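Local structure of lipase-esterase related protein (Clostridium acetobutylicum, 3E0X) at residues 11-16 against 41-46; 69-74 against 104-109. The protein is of unknown function but, as an alpha/beta hydrolase related to lipases and esterases, probably acts as a hydrolase. One frame throughout, in Å; residues are numbered along the deposited sequence.

Contact 1 (11-16 against 41-46); sequences GNKKSP and DYNCIL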
ATOM      1  N   GLY A  11     -16.017   8.607   4.410  1.00 14.01           N
ATOM      2  CA  GLY A  11     -15.602   9.367   5.573  1.00 13.80           C
ATOM      3  C   GLY A  11     -16.163  10.781   5.618  1.00 14.44           C
ATOM      4  O   GLY A  11     -17.189  11.091   5.012  1.00 15.83           O
ATOM      5  N   ASN A  12     -15.483  11.638   6.360  1.00 13.31           N
ATOM      6  CA  ASN A  12     -15.913  13.008   6.541  1.00 13.93           C
ATOM      7  C   ASN A  12     -15.315  13.834   5.419  1.00 13.93           C
ATOM      8  O   ASN A  12     -14.144  14.257   5.471  1.00 13.79           O
ATOM      9  CB  ASN A  12     -15.437  13.456   7.922  1.00 14.85           C
ATOM     10  CG  ASN A  12     -15.684  14.900   8.172  1.00 17.49           C
ATOM     11  OD1 ASN A  12     -16.434  15.532   7.438  1.00 18.36           O
ATOM     12  ND2 ASN A  12     -14.999  15.454   9.174  1.00 21.51           N
ATOM     13  N   LYS A  13     -16.106  14.053   4.374  1.00 14.94           N
ATOM     14  CA  LYS A  13     -15.561  14.601   3.136  1.00 15.15           C
ATOM     15  C   LYS A  13     -15.098  16.041   3.283  1.00 15.49           C
ATOM     16  O   LYS A  13     -14.333  16.540   2.447  1.00 15.90           O
ATOM     17  CB  LYS A  13     -16.561  14.442   1.997  1.00 16.28           C
ATOM     18  CG  LYS A  13     -16.819  12.984   1.676  1.00 17.46           C
ATOM     19  CD  LYS A  13     -17.796  12.861   0.521  1.00 21.57           C
ATOM     20  CE  LYS A  13     -18.054  11.408   0.185  1.00 23.22           C
ATOM     21  NZ  LYS A  13     -19.050  11.317  -0.915  1.00 26.18           N
ATOM     22  N   LYS A  14     -15.566  16.695   4.345  1.00 16.28           N
ATOM     23  CA  LYS A  14     -15.235  18.093   4.633  0.50 15.92           C
ATOM     24  C   LYS A  14     -14.015  18.246   5.543  1.00 16.18           C
ATOM     25  O   LYS A  14     -13.593  19.372   5.852  1.00 17.19           O
ATOM     26  CB  LYS A  14     -16.450  18.830   5.238  0.50 16.29           C
ATOM     27  CG  LYS A  14     -16.697  18.549   6.716  0.50 15.57           C
ATOM     28  CD  LYS A  14     -17.949  19.261   7.242  0.50 15.93           C
ATOM     29  CE  LYS A  14     -18.281  18.864   8.674  0.50 14.57           C
ATOM     30  NZ  LYS A  14     -18.464  17.375   8.832  0.50 15.72           N
ATOM     31  N   SER A  15     -13.448  17.123   5.979  1.00 14.85           N
ATOM     32  CA  SER A  15     -12.261  17.155   6.853  1.00 14.70           C
ATOM     33  C   SER A  15     -11.087  17.855   6.147  1.00 15.35           C
ATOM     34  O   SER A  15     -10.899  17.686   4.940  1.00 15.00           O
ATOM     35  CB  SER A  15     -11.811  15.743   7.217  1.00 15.00           C
ATOM     36  OG  SER A  15     -10.568  15.766   7.907  1.00 14.81           O
ATOM     37  N   PRO A  16     -10.286  18.619   6.908  1.00 15.88           N
ATOM     38  CA  PRO A  16      -9.078  19.252   6.341  1.00 15.81           C
ATOM     39  C   PRO A  16      -7.993  18.219   6.033  1.00 15.00           C
ATOM     40  O   PRO A  16      -7.043  18.534   5.322  1.00 14.84           O
ATOM     41  CB  PRO A  16      -8.606  20.184   7.468  1.00 16.79           C
ATOM     42  CG  PRO A  16      -9.227  19.669   8.711  1.00 18.00           C
ATOM     43  CD  PRO A  16     -10.500  18.976   8.327  1.00 17.04           C
ATOM     44  N   ASP A  41     -13.423  10.025  10.480  1.00 16.53           N
ATOM     45  CA  ASP A  41     -13.331  11.459  10.745  1.00 16.67           C
ATOM     46  C   ASP A  41     -12.511  12.189   9.680  1.00 15.60           C
ATOM     47  O   ASP A  41     -12.412  13.429   9.691  1.00 16.65           O
ATOM     48  CB  ASP A  41     -12.733  11.737  12.139  1.00 17.74           C
ATOM     49  CG  ASP A  41     -13.748  11.537  13.274  1.00 21.22           C
ATOM     50  OD1 ASP A  41     -14.958  11.702  13.031  1.00 23.97           O
ATOM     51  OD2 ASP A  41     -13.338  11.228  14.419  1.00 22.66           O
ATOM     52  N   TYR A  42     -11.915  11.415   8.775  1.00 13.85           N
ATOM     53  CA  TYR A  42     -11.062  11.976   7.732  0.50 12.98           C
ATOM     54  C   TYR A  42     -11.684  11.853   6.352  1.00 12.10           C
ATOM     55  O   TYR A  42     -12.638  11.106   6.145  1.00 11.45           O
ATOM     56  CB  TYR A  42      -9.721  11.267   7.752  0.50 13.54           C
ATOM     57  CG  TYR A  42      -9.105  11.202   9.125  0.50 14.01           C
ATOM     58  CD1 TYR A  42      -8.867  12.364   9.868  0.50 14.41           C
ATOM     59  CD2 TYR A  42      -8.773   9.980   9.698  0.50 16.45           C
ATOM     60  CE1 TYR A  42      -8.298  12.307  11.138  0.50 15.05           C
ATOM     61  CE2 TYR A  42      -8.202   9.909  10.956  0.50 17.03           C
ATOM     62  CZ  TYR A  42      -7.966  11.068  11.672  0.50 16.13           C
ATOM     63  OH  TYR A  42      -7.390  10.947  12.914  0.50 16.66           O
ATOM     64  N   ASN A  43     -11.152  12.621   5.401  1.00 11.40           N
ATOM     65  CA  ASN A  43     -11.653  12.621   4.041  1.00 11.13           C
ATOM     66  C   ASN A  43     -10.924  11.491   3.323  1.00 11.41           C
ATOM     67  O   ASN A  43      -9.762  11.645   2.970  1.00 11.34           O
ATOM     68  CB  ASN A  43     -11.381  13.981   3.394  1.00 11.70           C
ATOM     69  CG  ASN A  43     -11.802  14.029   1.950  1.00  9.76           C
ATOM     70  OD1 ASN A  43     -12.814  13.439   1.572  1.00 12.96           O
ATOM     71  ND2 ASN A  43     -11.025  14.738   1.129  1.00 11.22           N
ATOM     72  N   CYS A  44     -11.594  10.349   3.149  1.00 11.15           N
ATOM     73  CA  CYS A  44     -10.917   9.130   2.690  1.00 11.59           C
ATOM     74  C   CYS A  44     -11.163   8.869   1.213  1.00 11.09           C
ATOM     75  O   CYS A  44     -12.319   8.768   0.753  1.00 11.06           O
ATOM     76  CB  CYS A  44     -11.392   7.912   3.497  1.00 11.93           C
ATOM     77  SG  CYS A  44     -11.013   7.975   5.268  1.00 12.92           S
ATOM     78  N   ILE A  45     -10.068   8.709   0.476  1.00 10.61           N
ATOM     79  CA  ILE A  45     -10.119   8.442  -0.957  1.00 10.34           C
ATOM     80  C   ILE A  45      -9.359   7.141  -1.168  1.00 10.68           C
ATOM     81  O   ILE A  45      -8.191   7.053  -0.827  1.00 11.35           O
ATOM     82  CB  ILE A  45      -9.465   9.603  -1.782  1.00 10.22           C
ATOM     83  CG1 ILE A  45     -10.170  10.946  -1.485  1.00 12.18           C
ATOM     84  CG2 ILE A  45      -9.552   9.314  -3.257  1.00 10.37           C
ATOM     85  CD1 ILE A  45      -9.386  12.211  -1.967  1.00 13.16           C
ATOM     86  N   LEU A  46     -10.039   6.128  -1.694  1.00 10.47           N
ATOM     87  CA  LEU A  46      -9.409   4.812  -1.878  1.00 11.92           C
ATOM     88  C   LEU A  46      -9.320   4.552  -3.361  1.00 12.22           C
ATOM     89  O   LEU A  46     -10.330   4.517  -4.033  1.00 12.10           O
ATOM     90  CB  LEU A  46     -10.198   3.710  -1.144  1.00 13.20           C
ATOM     91  CG  LEU A  46     -10.264   4.081   0.352  1.00 15.62           C
ATOM     92  CD1 LEU A  46     -11.603   4.702   0.685  1.00 17.66           C
ATOM     93  CD2 LEU A  46      -9.918   2.919   1.284  1.00 15.50           C
TER
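The amide of N12 donates to the carbonyl of Y42, with N12 N and Y42 O 2.9 Å apart. The bond is bent, 133° at the hydrogen, and the donor stands above the carbonyl plane rather than in it. One residue earlier, just before strand 43-47, D41 O takes a weak bond from the N12 carboxamide, N12 ND2 lying 3.3 Å away. A chi1 of 174° swings this carboxamide away from the backbone N of N12 and lets ND2 face D41 O. The type I turn N12–S15 is closed by S15 N to N12 O at 3.0 Å, and a weak bond from K14 N to N12 OD1 ties the N12 side chain back to the turn. S15 sets its CB against D41 O at 3.4 Å, while its hydroxyl bonds to the amide of N17. The N43 side chain crosses that of K13 at about a right angle, with N43 OD1 3.4 Å from K13 CA; N43 OD1 is hydrogen-bonded to NE2 of H9 and N43 ND2 to OG1 of T18. G11 pairs with N43 as an antiparallel non-hydrogen-bonded pair, and G11 CA rests 3.5 Å from Y42 O, where a CH...O contact forms. With little apolar contact, the carbonyls of D41 and Y42 do the holding, and the contact depends on the backbone path more than on side-chain shape.

Contact 2 (69-74 against 104-109); sequences NVANFI and KKLPNV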
ATOM      1  N   ASN A  69       1.219   6.890 -12.284  1.00 11.12           N
ATOM      2  CA  ASN A  69      -0.240   6.909 -12.315  1.00 11.39           C
ATOM      3  C   ASN A  69      -0.818   7.614 -11.090  1.00 10.77           C
ATOM      4  O   ASN A  69      -1.801   8.368 -11.201  1.00 11.28           O
ATOM      5  CB  ASN A  69      -0.835   5.499 -12.363  1.00 11.80           C
ATOM      6  CG  ASN A  69      -0.512   4.718 -13.638  1.00 14.40           C
ATOM      7  OD1 ASN A  69      -0.125   5.248 -14.697  1.00 19.24           O
ATOM      8  ND2 ASN A  69      -0.712   3.428 -13.526  1.00 13.69           N
ATOM      9  N   VAL A  70      -0.264   7.303  -9.921  1.00  9.97           N
ATOM     10  CA  VAL A  70      -0.783   7.870  -8.672  1.00  9.91           C
ATOM     11  C   VAL A  70      -0.477   9.360  -8.595  1.00  9.85           C
ATOM     12  O   VAL A  70      -1.328  10.145  -8.165  1.00  9.81           O
ATOM     13  CB  VAL A  70      -0.293   7.093  -7.428  1.00  9.13           C
ATOM     14  CG1 VAL A  70      -0.726   7.802  -6.165  1.00 10.39           C
ATOM     15  CG2 VAL A  70      -0.867   5.672  -7.466  1.00 10.72           C
ATOM     16  N   ALA A  71       0.713   9.766  -9.039  1.00 10.09           N
ATOM     17  CA  ALA A  71       1.032  11.193  -9.072  1.00 11.12           C
ATOM     18  C   ALA A  71       0.083  11.948 -10.024  1.00 11.02           C
ATOM     19  O   ALA A  71      -0.399  13.036  -9.686  1.00 11.70           O
ATOM     20  CB  ALA A  71       2.514  11.437  -9.440  1.00 12.11           C
ATOM     21  N   ASN A  72      -0.228  11.361 -11.177  1.00 11.32           N
ATOM     22  CA  ASN A  72      -1.180  11.980 -12.110  1.00 11.76           C
ATOM     23  C   ASN A  72      -2.542  12.152 -11.458  1.00 11.77           C
ATOM     24  O   ASN A  72      -3.184  13.199 -11.607  1.00 12.88           O
ATOM     25  CB  ASN A  72      -1.244  11.127 -13.380  1.00 11.79           C
ATOM     26  CG  ASN A  72      -2.241  11.622 -14.384  1.00 14.99           C
ATOM     27  OD1 ASN A  72      -2.232  12.801 -14.741  1.00 19.53           O
ATOM     28  ND2 ASN A  72      -3.094  10.718 -14.874  1.00 16.68           N
ATOM     29  N   PHE A  73      -2.978  11.144 -10.708  1.00 11.10           N
ATOM     30  CA  PHE A  73      -4.258  11.220 -10.000  1.00 10.71           C
ATOM     31  C   PHE A  73      -4.217  12.364  -8.974  1.00 11.22           C
ATOM     32  O   PHE A  73      -5.126  13.196  -8.909  1.00 11.76           O
ATOM     33  CB  PHE A  73      -4.563   9.877  -9.284  1.00 11.55           C
ATOM     34  CG  PHE A  73      -5.886   9.862  -8.587  1.00  9.85           C
ATOM     35  CD1 PHE A  73      -7.046   9.503  -9.279  1.00 10.36           C
ATOM     36  CD2 PHE A  73      -5.994  10.263  -7.246  1.00 10.59           C
ATOM     37  CE1 PHE A  73      -8.290   9.521  -8.625  1.00 10.51           C
ATOM     38  CE2 PHE A  73      -7.219  10.262  -6.603  1.00 12.00           C
ATOM     39  CZ  PHE A  73      -8.369   9.905  -7.293  1.00 11.20           C
ATOM     40  N   ILE A  74      -3.194  12.388  -8.135  1.00 10.48           N
ATOM     41  CA  ILE A  74      -3.144  13.422  -7.108  1.00 10.88           C
ATOM     42  C   ILE A  74      -3.205  14.835  -7.723  1.00 11.16           C
ATOM     43  O   ILE A  74      -3.965  15.709  -7.269  1.00 12.57           O
ATOM     44  CB  ILE A  74      -1.883  13.283  -6.262  1.00 10.98           C
ATOM     45  CG1 ILE A  74      -1.965  11.992  -5.443  1.00 10.67           C
ATOM     46  CG2 ILE A  74      -1.693  14.501  -5.362  1.00 11.62           C
ATOM     47  CD1 ILE A  74      -0.591  11.523  -4.870  1.00 12.64           C
ATOM     48  N   LYS A 104       8.331  12.568  -5.709  1.00 12.91           N
ATOM     49  CA  LYS A 104       7.898  13.496  -6.752  1.00 13.06           C
ATOM     50  C   LYS A 104       7.708  14.911  -6.216  1.00 13.84           C
ATOM     51  O   LYS A 104       7.545  15.852  -7.009  1.00 14.95           O
ATOM     52  CB  LYS A 104       6.583  13.024  -7.392  1.00 13.46           C
ATOM     53  CG  LYS A 104       6.652  11.669  -8.124  1.00 15.67           C
ATOM     54  CD  LYS A 104       7.365  11.785  -9.445  1.00 19.34           C
ATOM     55  CE  LYS A 104       7.202  10.514 -10.273  1.00 22.20           C
ATOM     56  NZ  LYS A 104       7.393  10.774 -11.723  1.00 25.43           N
ATOM     57  N   LYS A 105       7.664  15.053  -4.884  1.00 13.91           N
ATOM     58  CA  LYS A 105       7.614  16.383  -4.231  1.00 13.97           C
ATOM     59  C   LYS A 105       6.367  17.162  -4.675  1.00 13.65           C
ATOM     60  O   LYS A 105       6.437  18.366  -5.000  1.00 14.73           O
ATOM     61  CB  LYS A 105       8.882  17.212  -4.540  1.00 15.17           C
ATOM     62  CG  LYS A 105      10.210  16.501  -4.353  1.00 18.80           C
ATOM     63  CD  LYS A 105      10.307  15.871  -3.000  1.00 18.98           C
ATOM     64  CE  LYS A 105      11.739  15.382  -2.700  1.00 20.74           C
ATOM     65  NZ  LYS A 105      12.709  16.510  -2.639  1.00 24.81           N
ATOM     66  N   LEU A 106       5.217  16.479  -4.702  1.00 12.50           N
ATOM     67  CA  LEU A 106       3.948  17.142  -5.028  1.00 12.11           C
ATOM     68  C   LEU A 106       3.579  18.111  -3.915  1.00 11.86           C
ATOM     69  O   LEU A 106       3.745  17.778  -2.743  1.00 12.06           O
ATOM     70  CB  LEU A 106       2.841  16.093  -5.247  1.00 11.82           C
ATOM     71  CG  LEU A 106       3.159  15.052  -6.321  1.00 12.40           C
ATOM     72  CD1 LEU A 106       1.976  14.064  -6.443  1.00 14.23           C
ATOM     73  CD2 LEU A 106       3.470  15.746  -7.652  1.00 15.13           C
ATOM     74  N   PRO A 107       3.140  19.342  -4.261  1.00 12.37           N
ATOM     75  CA  PRO A 107       3.016  20.350  -3.200  1.00 12.55           C
ATOM     76  C   PRO A 107       2.042  19.977  -2.087  1.00 12.54           C
ATOM     77  O   PRO A 107       2.249  20.410  -0.959  1.00 12.32           O
ATOM     78  CB  PRO A 107       2.571  21.628  -3.952  1.00 13.45           C
ATOM     79  CG  PRO A 107       2.102  21.177  -5.276  1.00 14.59           C
ATOM     80  CD  PRO A 107       2.871  19.922  -5.587  1.00 12.79           C
ATOM     81  N   ASN A 108       1.009  19.196  -2.396  1.00 12.14           N
ATOM     82  CA  ASN A 108      -0.058  18.911  -1.422  1.00 13.20           C
ATOM     83  C   ASN A 108       0.079  17.598  -0.658  1.00 12.11           C
ATOM     84  O   ASN A 108      -0.741  17.311   0.212  1.00 12.24           O
ATOM     85  CB  ASN A 108      -1.457  19.037  -2.057  1.00 13.80           C
ATOM     86  CG  ASN A 108      -1.710  20.429  -2.658  1.00 16.58           C
ATOM     87  OD1 ASN A 108      -1.245  21.461  -2.137  1.00 18.96           O
ATOM     88  ND2 ASN A 108      -2.444  20.456  -3.760  1.00 18.22           N
ATOM     89  N   VAL A 109       1.109  16.806  -0.975  1.00 10.96           N
ATOM     90  CA  VAL A 109       1.339  15.562  -0.263  1.00 10.57           C
ATOM     91  C   VAL A 109       2.216  15.908   0.933  1.00 10.62           C
ATOM     92  O   VAL A 109       3.363  16.348   0.768  1.00 11.04           O
ATOM     93  CB  VAL A 109       2.006  14.505  -1.165  1.00  9.74           C
ATOM     94  CG1 VAL A 109       2.430  13.294  -0.324  1.00 11.71           C
ATOM     95  CG2 VAL A 109       1.031  14.084  -2.259  1.00 10.69           C
TER
HETATM   96  O   HOH W   1      -2.846  17.916  -5.296  1.00 23.64           O
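Helix 63-76 of the alpha/beta hydrolase fold packs here against the connection that leads from helix 93-102 into strand 109-115. L106 is the central residue, and one methyl does most of its work: L106 CD1 sits 3.8 Å from I74 CG2 and 4.0 Å from A71 CB, one helical turn earlier. With its CG beside the backbone nitrogen (chi1 -56°), the leucine reaches toward the helix and crosses the I74 side chain at a slant. I74 CD1 also touches L106 CD1 and lies 4.0 Å from V109 CG2, at the start of strand 109-115, the I74 and V109 side chains being roughly perpendicular. At the outer end the aliphatic part of K104 passes A71, K104 CG to A71 CB 4.3 Å, while its ammonium goes on to a salt bridge with D68. No direct hydrogen bond spans the segments; a water lies 3.2 Å from I74 O, which also bonds to OG1 of T80, and accepts from N108 ND2 at 3.0 Å. The L106–V109 type I turn brings the chain into the strand. V101 of helix 93-102 touches both I74 and L106, and L88 of strand 86-91 touches I74 and V109, so the apolar cluster lies where two helices meet the central sheet.

Overall arrangement
Both contacts lie in the alpha/beta hydrolase fold and are partly buried: contact 1 at S15 and N43, with exposed turn residues around them, contact 2 at I74 and V109, with K104 at its exposed end. Contact 1 is at the edge of the sheet, where the antiparallel outermost strand 7-11 pairs with 43-47, and it relies on backbone and amide hydrogen bonds. Contact 2 packs a helix against a loop and the start of strand 109-115 by methyl groups, with a water between the segments as the polar link. Their centres are 18 Å apart, but strand 43-47 and helix 63-76 are consecutive, and I45 CG2 packs on F73 CE2 at 4.2 Å, where the sheet meets helix 63-76.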